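Local structure of putative methyltransferase from antibiotic biosynthesis pathway (3EGE) at residues A[21-26]-A[49-54]; A[41-46]-A[78-83]; A[115-120]-A[124-129]; A[178-181]-A[187-190]. The protein is probably an S-adenosylmethionine-dependent methyltransferase, possibly acting in an antibiotic biosynthesis pathway. All coordinates share one frame; numbering follows the deposited sequence.

Contact 1. Residues A[21-26]-A[49-54]; sequences RIVNAI and SVALAN
Val23 and Ile26 of helix 20-30 meet Ala51 and Leu52 of helix 47-53 in a helix-helix packing on one face of the Rossmann-like sheet. The two short segments cross at -63°, with 10.4 Å between their axes. Branched side chains bridge this spacing, and the contact is entirely apolar. Leu52 is the main contributor from its helix. Its CD2 methyl meets both Val23 CG1, at 4.1 Å, and Ile26 CG2, at 3.9 Å. Leu52 CD1 lies 4.0 Å from Ile26 CG2, so both ends of the leucine fork touch that one methyl. The Leu52 and Ile26 side chains cross at about a right angle. Leu52 and Val23 instead slide past each other in opposite directions. Val23 divides its two methyls between two partners. With CG1 anti to the backbone N (chi1 176°), that methyl is directed at Leu52, while CG2 reaches Ala51 CB at 3.8 Å. Tyr48, one turn before Leu52, also touches Val23 and Ile26. Beneath the pair, Ile26 and Leu52 both rest on Ile99 of the central strand 97-101. Helices packed side by side on one face of a largely parallel sheet, one of them following the glycine-rich loop after the first strand, are characteristic of the Rossmann-like fold of S-adenosylmethionine-dependent methyltransferases.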
loop_
_atom_site.group_PDB
_atom_site.type_symbol
_atom_site.label_atom_id
_atom_site.label_comp_id
_atom_site.label_asym_id
_atom_site.label_seq_id
_atom_site.Cartn_x
_atom_site.Cartn_y
_atom_site.Cartn_z
ATOM N N ARG A 21 -6.269 11.395 -2.151
ATOM C CA ARG A 21 -6.235 10.919 -3.543
ATOM C C ARG A 21 -6.257 9.401 -3.631
ATOM O O ARG A 21 -6.866 8.844 -4.545
ATOM C CB ARG A 21 -5.050 11.508 -4.285
ATOM C CG ARG A 21 -5.257 12.979 -4.516
ATOM C CD ARG A 21 -4.014 13.673 -4.859
ATOM N NE ARG A 21 -3.052 13.684 -3.751
ATOM C CZ ARG A 21 -1.918 14.378 -3.757
ATOM N NH1 ARG A 21 -1.629 15.198 -4.762
ATOM N NH2 ARG A 21 -1.100 14.308 -2.724
ATOM N N ILE A 22 -5.606 8.743 -2.672
ATOM C CA ILE A 22 -5.656 7.290 -2.578
ATOM C C ILE A 22 -7.081 6.881 -2.142
ATOM O O ILE A 22 -7.673 5.998 -2.765
ATOM C CB ILE A 22 -4.569 6.724 -1.662
ATOM C CG1 ILE A 22 -3.184 7.083 -2.237
ATOM C CG2 ILE A 22 -4.727 5.205 -1.545
ATOM C CD1 ILE A 22 -2.007 6.531 -1.458
ATOM N N VAL A 23 -7.643 7.567 -1.138
ATOM C CA VAL A 23 -9.013 7.278 -0.653
ATOM C C VAL A 23 -10.044 7.457 -1.773
ATOM O O VAL A 23 -10.886 6.587 -1.953
ATOM C CB VAL A 23 -9.423 8.165 0.571
ATOM C CG1 VAL A 23 -10.866 7.899 0.977
ATOM C CG2 VAL A 23 -8.454 7.958 1.740
ATOM N N ASN A 24 -9.973 8.579 -2.498
ATOM C CA ASN A 24 -10.864 8.845 -3.649
ATOM C C ASN A 24 -10.744 7.756 -4.741
ATOM O O ASN A 24 -11.755 7.337 -5.309
ATOM C CB ASN A 24 -10.605 10.237 -4.273
ATOM C CG ASN A 24 -10.981 11.414 -3.346
ATOM O OD1 ASN A 24 -11.714 11.266 -2.383
ATOM N ND2 ASN A 24 -10.446 12.585 -3.649
ATOM N N ALA A 25 -9.512 7.304 -4.992
ATOM C CA ALA A 25 -9.220 6.206 -5.935
ATOM C C ALA A 25 -9.910 4.906 -5.492
ATOM O O ALA A 25 -10.588 4.264 -6.295
ATOM C CB ALA A 25 -7.688 5.987 -6.062
ATOM N N ILE A 26 -9.748 4.548 -4.216
ATOM C CA ILE A 26 -10.387 3.342 -3.622
ATOM C C ILE A 26 -11.921 3.462 -3.672
ATOM O O ILE A 26 -12.609 2.530 -4.103
ATOM C CB ILE A 26 -9.948 3.111 -2.162
ATOM C CG1 ILE A 26 -8.430 2.844 -2.065
ATOM C CG2 ILE A 26 -10.691 1.913 -1.529
ATOM C CD1 ILE A 26 -7.873 3.103 -0.654
ATOM N N SER A 49 -8.856 2.308 6.857
ATOM C CA SER A 49 -10.100 1.780 7.435
ATOM C C SER A 49 -10.951 2.926 7.972
ATOM O O SER A 49 -12.137 3.047 7.619
ATOM C CB SER A 49 -9.810 0.765 8.563
ATOM O OG SER A 49 -8.836 -0.203 8.165
ATOM N N VAL A 50 -10.324 3.791 8.776
ATOM C CA VAL A 50 -11.004 4.977 9.351
ATOM C C VAL A 50 -11.339 6.010 8.282
ATOM O O VAL A 50 -12.437 6.567 8.283
ATOM C CB VAL A 50 -10.163 5.644 10.500
ATOM C CG1 VAL A 50 -10.807 6.983 10.973
ATOM C CG2 VAL A 50 -9.994 4.652 11.674
ATOM N N ALA A 51 -10.384 6.255 7.387
ATOM C CA ALA A 51 -10.550 7.185 6.265
ATOM C C ALA A 51 -11.761 6.792 5.382
ATOM O O ALA A 51 -12.588 7.643 5.041
ATOM C CB ALA A 51 -9.229 7.268 5.433
ATOM N N LEU A 52 -11.869 5.505 5.057
ATOM C CA LEU A 52 -13.024 4.973 4.293
ATOM C C LEU A 52 -14.294 4.921 5.114
ATOM O O LEU A 52 -15.367 5.150 4.561
ATOM C CB LEU A 52 -12.721 3.592 3.705
ATOM C CG LEU A 52 -11.676 3.645 2.579
ATOM C CD1 LEU A 52 -10.960 2.332 2.483
ATOM C CD2 LEU A 52 -12.325 4.047 1.245
ATOM N N ALA A 53 -14.186 4.636 6.421
ATOM C CA ALA A 53 -15.352 4.688 7.325
ATOM C C ALA A 53 -15.934 6.105 7.308
ATOM O O ALA A 53 -17.137 6.280 7.177
ATOM C CB ALA A 53 -14.997 4.256 8.776
ATOM N N ASN A 54 -15.053 7.107 7.371
ATOM C CA ASN A 54 -15.445 8.520 7.281
ATOM C C ASN A 54 -16.063 8.944 5.961
ATOM O O ASN A 54 -16.622 10.036 5.906
ATOM C CB ASN A 54 -14.269 9.441 7.659
ATOM C CG ASN A 54 -13.937 9.393 9.150
ATOM O OD1 ASN A 54 -14.805 9.153 9.979
ATOM N ND2 ASN A 54 -12.693 9.652 9.488
#

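Contact 2. Residues A[41-46]-A[78-83]; sequences IGAGTG and VEWFTG
The indole of Trp80, on edge strand 78-81, packs against the glycine-rich loop Ala43-Gly46 between strand 37-41 and helix 47-53, in a contact near the protein surface. The six-membered part of the ring does the touching. Trp80 CG is roughly anti to its backbone N (chi1 -155°), which carries the ring from the strand to the loop. Gly44 O lies at the ring edge, in its plane, 3.3 Å from Trp80 CH2. The partly negative oxygen facing the C-H rim is probably a mildly favourable contact. Gly46 also meets the edge, with its CA 3.7 Å from Trp80 CZ3. It has no side chain, which lets the ring come up to the backbone. Ala43 CB approaches obliquely, 4.0 Å from Trp80 CH2. Ala43 to Gly46 form a type II' beta turn, closed by a bond of 2.9 Å from Gly46 N to Ala43 O. The glycine pattern of the loop is consistent with a cofactor-binding loop. Gly44 N is also bonded to Glu63 OE1, just after strand 58-62. Trp80 itself touches Ala61 of that neighbouring strand and Arg69 of helix 66-70, while Gly46 stands as N-cap of helix 47-53.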
loop_
_atom_site.group_PDB
_atom_site.type_symbol
_atom_site.label_atom_id
_atom_site.label_comp_id
_atom_site.label_asym_id
_atom_site.label_seq_id
_atom_site.Cartn_x
_atom_site.Cartn_y
_atom_site.Cartn_z
ATOM N N ILE A 41 -8.594 -6.074 4.411
ATOM C CA ILE A 41 -7.735 -7.222 4.725
ATOM C C ILE A 41 -6.308 -6.718 4.724
ATOM O O ILE A 41 -5.829 -6.211 3.724
ATOM C CB ILE A 41 -7.939 -8.396 3.721
ATOM C CG1 ILE A 41 -9.457 -8.722 3.523
ATOM C CG2 ILE A 41 -7.109 -9.637 4.142
ATOM C CD1 ILE A 41 -10.262 -9.023 4.837
ATOM N N GLY A 42 -5.639 -6.858 5.867
ATOM C CA GLY A 42 -4.298 -6.339 6.088
ATOM C C GLY A 42 -4.473 -4.855 6.330
ATOM O O GLY A 42 -3.914 -4.033 5.609
ATOM N N ALA A 43 -5.269 -4.520 7.340
ATOM C CA ALA A 43 -5.623 -3.132 7.646
ATOM C C ALA A 43 -4.453 -2.325 8.232
ATOM O O ALA A 43 -4.486 -1.076 8.214
ATOM C CB ALA A 43 -6.839 -3.094 8.592
ATOM N N GLY A 44 -3.463 -3.038 8.783
ATOM C CA GLY A 44 -2.283 -2.440 9.386
ATOM C C GLY A 44 -2.679 -1.543 10.526
ATOM O O GLY A 44 -3.364 -1.998 11.429
ATOM N N THR A 45 -2.323 -0.259 10.451
ATOM C CA THR A 45 -2.683 0.703 11.506
ATOM C C THR A 45 -4.146 1.163 11.461
ATOM O O THR A 45 -4.596 1.837 12.402
ATOM C CB THR A 45 -1.749 1.960 11.513
ATOM O OG1 THR A 45 -1.887 2.677 10.280
ATOM C CG2 THR A 45 -0.288 1.541 11.749
ATOM N N GLY A 46 -4.873 0.826 10.382
ATOM C CA GLY A 46 -6.289 1.196 10.238
ATOM C C GLY A 46 -6.550 2.608 9.755
ATOM O O GLY A 46 -7.695 3.068 9.811
ATOM N N VAL A 78 -15.964 1.178 12.361
ATOM C CA VAL A 78 -14.862 0.255 12.099
ATOM C C VAL A 78 -14.918 -0.866 13.149
ATOM O O VAL A 78 -15.006 -0.577 14.340
ATOM C CB VAL A 78 -13.470 0.959 12.104
ATOM C CG1 VAL A 78 -12.345 -0.034 11.782
ATOM C CG2 VAL A 78 -13.438 2.095 11.084
ATOM N N GLU A 79 -14.931 -2.129 12.697
ATOM C CA GLU A 79 -14.848 -3.297 13.594
ATOM C C GLU A 79 -13.487 -3.954 13.391
ATOM O O GLU A 79 -13.136 -4.291 12.279
ATOM C CB GLU A 79 -15.981 -4.309 13.369
ATOM C CG GLU A 79 -17.416 -3.743 13.591
ATOM C CD GLU A 79 -17.695 -3.189 14.984
ATOM O OE1 GLU A 79 -16.904 -3.378 15.934
ATOM O OE2 GLU A 79 -18.736 -2.531 15.143
ATOM N N TRP A 80 -12.748 -4.156 14.480
ATOM C CA TRP A 80 -11.400 -4.714 14.413
ATOM C C TRP A 80 -11.339 -6.219 14.729
ATOM O O TRP A 80 -11.825 -6.688 15.791
ATOM C CB TRP A 80 -10.453 -3.950 15.348
ATOM C CG TRP A 80 -9.071 -4.072 14.871
ATOM C CD1 TRP A 80 -8.187 -5.114 15.095
ATOM C CD2 TRP A 80 -8.411 -3.168 13.986
ATOM N NE1 TRP A 80 -6.999 -4.865 14.453
ATOM C CE2 TRP A 80 -7.106 -3.692 13.747
ATOM C CE3 TRP A 80 -8.778 -1.946 13.396
ATOM C CZ2 TRP A 80 -6.167 -3.040 12.926
ATOM C CZ3 TRP A 80 -7.842 -1.294 12.561
ATOM C CH2 TRP A 80 -6.550 -1.847 12.342
ATOM N N PHE A 81 -10.730 -6.951 13.798
ATOM C CA PHE A 81 -10.493 -8.391 13.895
ATOM C C PHE A 81 -8.985 -8.687 13.767
ATOM O O PHE A 81 -8.346 -8.239 12.795
ATOM C CB PHE A 81 -11.226 -9.122 12.767
ATOM C CG PHE A 81 -12.709 -8.937 12.795
ATOM C CD1 PHE A 81 -13.297 -7.830 12.182
ATOM C CD2 PHE A 81 -13.526 -9.852 13.456
ATOM C CE1 PHE A 81 -14.709 -7.639 12.210
ATOM C CE2 PHE A 81 -14.932 -9.670 13.502
ATOM C CZ PHE A 81 -15.516 -8.563 12.870
ATOM N N THR A 82 -8.437 -9.408 14.747
ATOM C CA THR A 82 -7.049 -9.869 14.700
ATOM C C THR A 82 -7.044 -11.272 14.088
ATOM O O THR A 82 -7.639 -12.191 14.615
ATOM C CB THR A 82 -6.316 -9.849 16.085
ATOM O OG1 THR A 82 -6.339 -8.513 16.612
ATOM C CG2 THR A 82 -4.846 -10.289 15.917
ATOM N N GLY A 83 -6.360 -11.415 12.963
ATOM C CA GLY A 83 -6.296 -12.692 12.262
ATOM C C GLY A 83 -5.536 -12.533 10.969
ATOM O O GLY A 83 -5.197 -11.414 10.589
#

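Contact 3. Residues A[115-120]-A[124-129]; sequences QEMQRI and GTIVLL
Met117, a selenomethionine on helix 110-120, packs across Ile126 and Leu128 of strand 126-131 at a slant. Its CB meets Ile126 CD1 at 3.8 Å. From there CG is anti to the carbonyl carbon (chi1 -66°), and the chain runs out extended. The selenium comes next: SE lies 3.9 Å from Ile126 CG2 and 4.0 Å from Leu128 CD2. Ile126 therefore receives the base of the side chain on one branch and the selenium on the other. At the tip, CE stays beside the same leucine methyl, 4.2 Å from Leu128 CD2. The helix and strand segments run at 145° to each other, roughly antiparallel. Elsewhere on the helix, Arg119 grips Glu116 side-on in a salt bridge. Arg119 NE is 2.8 Å from Glu116 OE1, and Arg119 NH2 is 3.1 Å from Glu116 OE2. Both nitrogens approach from above the carboxylate plane. Asp92 is a second partner of Arg119, and Leu88 N is bonded to Glu116 OE2. The contact closes the beta-alpha-beta unit of strand 97-101, helix 110-120 and strand 126-131: Met117 also touches Val98 and Ser100 of the first strand, while helix 158-169 supplies Thr169 against Ile126 and Leu165 against Leu128.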
loop_
_atom_site.group_PDB
_atom_site.type_symbol
_atom_site.label_atom_id
_atom_site.label_comp_id
_atom_site.label_asym_id
_atom_site.label_seq_id
_atom_site.Cartn_x
_atom_site.Cartn_y
_atom_site.Cartn_z
ATOM N N GLN A 115 -9.252 -16.428 -2.345
ATOM C CA GLN A 115 -10.444 -17.288 -2.183
ATOM C C GLN A 115 -11.321 -16.816 -1.030
ATOM O O GLN A 115 -12.551 -16.799 -1.163
ATOM C CB GLN A 115 -10.041 -18.746 -1.947
ATOM C CG GLN A 115 -9.366 -19.393 -3.134
ATOM C CD GLN A 115 -8.656 -20.685 -2.813
ATOM O OE1 GLN A 115 -8.872 -21.293 -1.763
ATOM N NE2 GLN A 115 -7.807 -21.122 -3.729
ATOM N N GLU A 116 -10.670 -16.434 0.079
ATOM C CA GLU A 116 -11.343 -15.852 1.256
ATOM C C GLU A 116 -12.070 -14.532 0.954
ATOM O O GLU A 116 -13.157 -14.307 1.481
ATOM C CB GLU A 116 -10.352 -15.638 2.435
ATOM C CG GLU A 116 -9.961 -16.869 3.245
ATOM C CD GLU A 116 -11.125 -17.445 4.020
ATOM O OE1 GLU A 116 -11.902 -18.262 3.455
ATOM O OE2 GLU A 116 -11.261 -17.092 5.203
HETATM N N MSE A 117 -11.468 -13.669 0.137
HETATM C CA MSE A 117 -12.100 -12.407 -0.262
HETATM C C MSE A 117 -13.355 -12.673 -1.070
HETATM O O MSE A 117 -14.386 -12.060 -0.815
HETATM C CB MSE A 117 -11.158 -11.508 -1.066
HETATM C CG MSE A 117 -9.968 -10.989 -0.241
HETATM SE SE MSE A 117 -8.745 -10.045 -1.332
HETATM C CE MSE A 117 -7.309 -9.641 0.037
ATOM N N GLN A 118 -13.259 -13.601 -2.024
ATOM C CA GLN A 118 -14.399 -14.013 -2.822
ATOM C C GLN A 118 -15.515 -14.637 -1.961
ATOM O O GLN A 118 -16.692 -14.420 -2.231
ATOM C CB GLN A 118 -13.944 -14.963 -3.954
ATOM C CG GLN A 118 -15.072 -15.458 -4.893
ATOM C CD GLN A 118 -15.882 -14.334 -5.565
ATOM O OE1 GLN A 118 -15.332 -13.315 -6.013
ATOM N NE2 GLN A 118 -17.185 -14.548 -5.677
ATOM N N ARG A 119 -15.138 -15.380 -0.921
ATOM C CA ARG A 119 -16.113 -16.051 -0.039
ATOM C C ARG A 119 -16.980 -15.058 0.747
ATOM O O ARG A 119 -18.195 -15.274 0.904
ATOM C CB ARG A 119 -15.376 -16.989 0.931
ATOM C CG ARG A 119 -16.261 -17.781 1.894
ATOM C CD ARG A 119 -15.469 -18.604 2.893
ATOM N NE ARG A 119 -14.663 -17.774 3.794
ATOM C CZ ARG A 119 -15.127 -17.097 4.842
ATOM N NH1 ARG A 119 -16.419 -17.046 5.126
ATOM N NH2 ARG A 119 -14.279 -16.402 5.565
ATOM N N ILE A 120 -16.350 -13.984 1.223
ATOM C CA ILE A 120 -17.025 -12.973 2.049
ATOM C C ILE A 120 -17.814 -11.925 1.280
ATOM O O ILE A 120 -18.732 -11.309 1.851
ATOM C CB ILE A 120 -16.042 -12.285 3.081
ATOM C CG1 ILE A 120 -15.020 -11.332 2.401
ATOM C CG2 ILE A 120 -15.389 -13.367 3.937
ATOM C CD1 ILE A 120 -14.170 -10.485 3.370
ATOM N N GLY A 124 -20.341 -6.452 -4.783
ATOM C CA GLY A 124 -19.337 -5.443 -5.097
ATOM C C GLY A 124 -18.028 -5.967 -5.650
ATOM O O GLY A 124 -17.937 -7.102 -6.145
ATOM N N THR A 125 -17.004 -5.125 -5.506
ATOM C CA THR A 125 -15.711 -5.346 -6.098
ATOM C C THR A 125 -14.581 -5.457 -5.064
ATOM O O THR A 125 -14.676 -4.947 -3.932
ATOM C CB THR A 125 -15.396 -4.221 -7.151
ATOM O OG1 THR A 125 -15.032 -3.017 -6.490
ATOM C CG2 THR A 125 -16.608 -3.950 -8.090
ATOM N N ILE A 126 -13.543 -6.181 -5.487
ATOM C CA ILE A 126 -12.312 -6.373 -4.754
ATOM C C ILE A 126 -11.367 -5.310 -5.355
ATOM O O ILE A 126 -11.218 -5.252 -6.576
ATOM C CB ILE A 126 -11.774 -7.821 -4.905
ATOM C CG1 ILE A 126 -12.777 -8.837 -4.298
ATOM C CG2 ILE A 126 -10.430 -7.954 -4.218
ATOM C CD1 ILE A 126 -12.384 -10.313 -4.477
ATOM N N VAL A 127 -10.830 -4.436 -4.506
ATOM C CA VAL A 127 -9.913 -3.370 -4.902
ATOM C C VAL A 127 -8.581 -3.576 -4.144
ATOM O O VAL A 127 -8.531 -3.439 -2.935
ATOM C CB VAL A 127 -10.504 -1.961 -4.568
ATOM C CG1 VAL A 127 -9.524 -0.818 -5.008
ATOM C CG2 VAL A 127 -11.891 -1.788 -5.207
ATOM N N LEU A 128 -7.514 -3.902 -4.872
ATOM C CA LEU A 128 -6.180 -4.113 -4.288
ATOM C C LEU A 128 -5.226 -3.009 -4.755
ATOM O O LEU A 128 -5.098 -2.822 -5.937
ATOM C CB LEU A 128 -5.623 -5.487 -4.726
ATOM C CG LEU A 128 -6.527 -6.723 -4.512
ATOM C CD1 LEU A 128 -5.823 -8.022 -4.992
ATOM C CD2 LEU A 128 -6.966 -6.862 -3.062
ATOM N N LEU A 129 -4.617 -2.257 -3.831
ATOM C CA LEU A 129 -3.535 -1.318 -4.173
ATOM C C LEU A 129 -2.293 -2.153 -3.894
ATOM O O LEU A 129 -2.028 -2.530 -2.746
ATOM C CB LEU A 129 -3.502 -0.016 -3.371
ATOM C CG LEU A 129 -2.355 0.959 -3.760
ATOM C CD1 LEU A 129 -2.344 1.307 -5.270
ATOM C CD2 LEU A 129 -2.365 2.245 -2.930
#

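Contact 4. Residues A[178-181]-A[187-190]; sequences FLLP and LFAA
Leu180, Phe188 and Ala190 form a small apolar cluster at the antiparallel end of the Rossmann-like sheet. Leu180 belongs to strand 172-181. Phe188 and Ala190 lie in the loop that leaves this strand and leads toward helix 202-206, so the chain folds back on itself after a short excursion. All three residues are buried. Leu180 loses the most surface: its CD2 meets Phe188, while CD1 lies between that ring and Ala190. CD2 sits at the edge of the Phe188 ring, in its plane, 3.8 Å from Phe188 CZ. The leucine fork thus abuts the rim of the phenyl group. The two side chains run obliquely to one another. Leu180 CD1 is 4.1 Å from Phe188 CE1. In Phe188, CG stands between the backbone N and the carbonyl carbon (chi1 51°), which turns the ring toward Leu180. Further contacts hold this ring inside the fold. It meets the ring of Tyr252 with the planes at about 55°, and it touches Ile22 of helix 20-30. Tyr252, on adjacent strand 252-258, also touches Leu180 and Ala190 and so joins all three residues. Ala190 offers backbone as well as side chain: Leu180 CD1 is 4.3 Å from Ala190 CB and 3.7 Å from Ala190 O.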
loop_
_atom_site.group_PDB
_atom_site.type_symbol
_atom_site.label_atom_id
_atom_site.label_comp_id
_atom_site.label_asym_id
_atom_site.label_seq_id
_atom_site.Cartn_x
_atom_site.Cartn_y
_atom_site.Cartn_z
ATOM N N PHE A 178 -1.398 3.635 -10.465
ATOM C CA PHE A 178 -1.583 4.756 -9.561
ATOM C C PHE A 178 -0.213 5.462 -9.623
ATOM O O PHE A 178 0.767 5.025 -8.980
ATOM C CB PHE A 178 -1.975 4.375 -8.132
ATOM C CG PHE A 178 -2.004 5.567 -7.208
ATOM C CD1 PHE A 178 -3.023 6.523 -7.325
ATOM C CD2 PHE A 178 -0.975 5.777 -6.270
ATOM C CE1 PHE A 178 -3.046 7.675 -6.499
ATOM C CE2 PHE A 178 -0.981 6.928 -5.435
ATOM C CZ PHE A 178 -2.011 7.885 -5.563
ATOM N N LEU A 179 -0.153 6.523 -10.422
ATOM C CA LEU A 179 1.055 7.354 -10.556
ATOM C C LEU A 179 1.101 8.147 -9.265
ATOM O O LEU A 179 0.055 8.599 -8.779
ATOM C CB LEU A 179 0.967 8.283 -11.766
ATOM C CG LEU A 179 0.744 7.584 -13.126
ATOM C CD1 LEU A 179 0.494 8.594 -14.270
ATOM C CD2 LEU A 179 1.903 6.656 -13.448
ATOM N N LEU A 180 2.289 8.280 -8.692
ATOM C CA LEU A 180 2.446 8.958 -7.409
ATOM C C LEU A 180 2.582 10.474 -7.558
ATOM O O LEU A 180 3.496 10.925 -8.252
ATOM C CB LEU A 180 3.686 8.452 -6.680
ATOM C CG LEU A 180 3.807 6.967 -6.326
ATOM C CD1 LEU A 180 5.104 6.766 -5.466
ATOM C CD2 LEU A 180 2.560 6.443 -5.617
ATOM N N PRO A 181 1.687 11.267 -6.914
ATOM C CA PRO A 181 1.914 12.719 -6.889
ATOM C C PRO A 181 3.174 13.033 -6.089
ATOM O O PRO A 181 3.630 12.205 -5.316
ATOM C CB PRO A 181 0.691 13.270 -6.163
ATOM C CG PRO A 181 -0.318 12.142 -6.132
ATOM C CD PRO A 181 0.432 10.889 -6.230
ATOM N N LEU A 187 3.660 8.594 3.625
ATOM C CA LEU A 187 5.079 8.424 3.351
ATOM C C LEU A 187 5.519 6.978 3.379
ATOM O O LEU A 187 6.317 6.563 4.217
ATOM C CB LEU A 187 5.942 9.315 4.274
ATOM C CG LEU A 187 5.658 10.839 4.239
ATOM C CD1 LEU A 187 6.657 11.619 5.162
ATOM C CD2 LEU A 187 5.677 11.393 2.806
ATOM N N PHE A 188 4.971 6.220 2.427
ATOM C CA PHE A 188 5.429 4.870 2.147
ATOM C C PHE A 188 6.754 4.978 1.337
ATOM O O PHE A 188 7.162 6.071 0.917
ATOM C CB PHE A 188 4.367 3.972 1.497
ATOM C CG PHE A 188 3.686 4.547 0.305
ATOM C CD1 PHE A 188 4.267 4.465 -0.956
ATOM C CD2 PHE A 188 2.412 5.124 0.430
ATOM C CE1 PHE A 188 3.595 4.988 -2.104
ATOM C CE2 PHE A 188 1.731 5.642 -0.697
ATOM C CZ PHE A 188 2.327 5.570 -1.963
ATOM N N ALA A 189 7.413 3.838 1.165
ATOM C CA ALA A 189 8.780 3.729 0.618
ATOM C C ALA A 189 9.219 4.768 -0.452
ATOM O O ALA A 189 10.131 5.568 -0.175
ATOM C CB ALA A 189 9.039 2.280 0.165
ATOM N N ALA A 190 8.560 4.781 -1.618
ATOM C CA ALA A 190 8.915 5.709 -2.717
ATOM C C ALA A 190 8.108 7.030 -2.767
ATOM O O ALA A 190 8.246 7.790 -3.728
ATOM C CB ALA A 190 8.816 4.990 -4.066
#

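In the fold
Contacts 1, 3 and 4 are buried and mainly apolar, whereas contact 2 lies near the surface and sets an aromatic edge against backbone atoms. Contacts 1 and 3 pack helices on the two faces of the sheet. Contacts 1 and 2 both draw on the first beta-alpha unit and touch directly, with Ala53 CB 3.5 Å from Val78 CG2. Contact 4 belongs to the antiparallel end of the sheet and contact 2 to its other edge; their centres are about 22 Å apart. Helix 20-30 connects several of them: Ile22 touches Leu129 of contact 3 and both Phe178 and Phe188 of contact 4. Met117 CE reaches Ile41 CB, linking contacts 3 and 2.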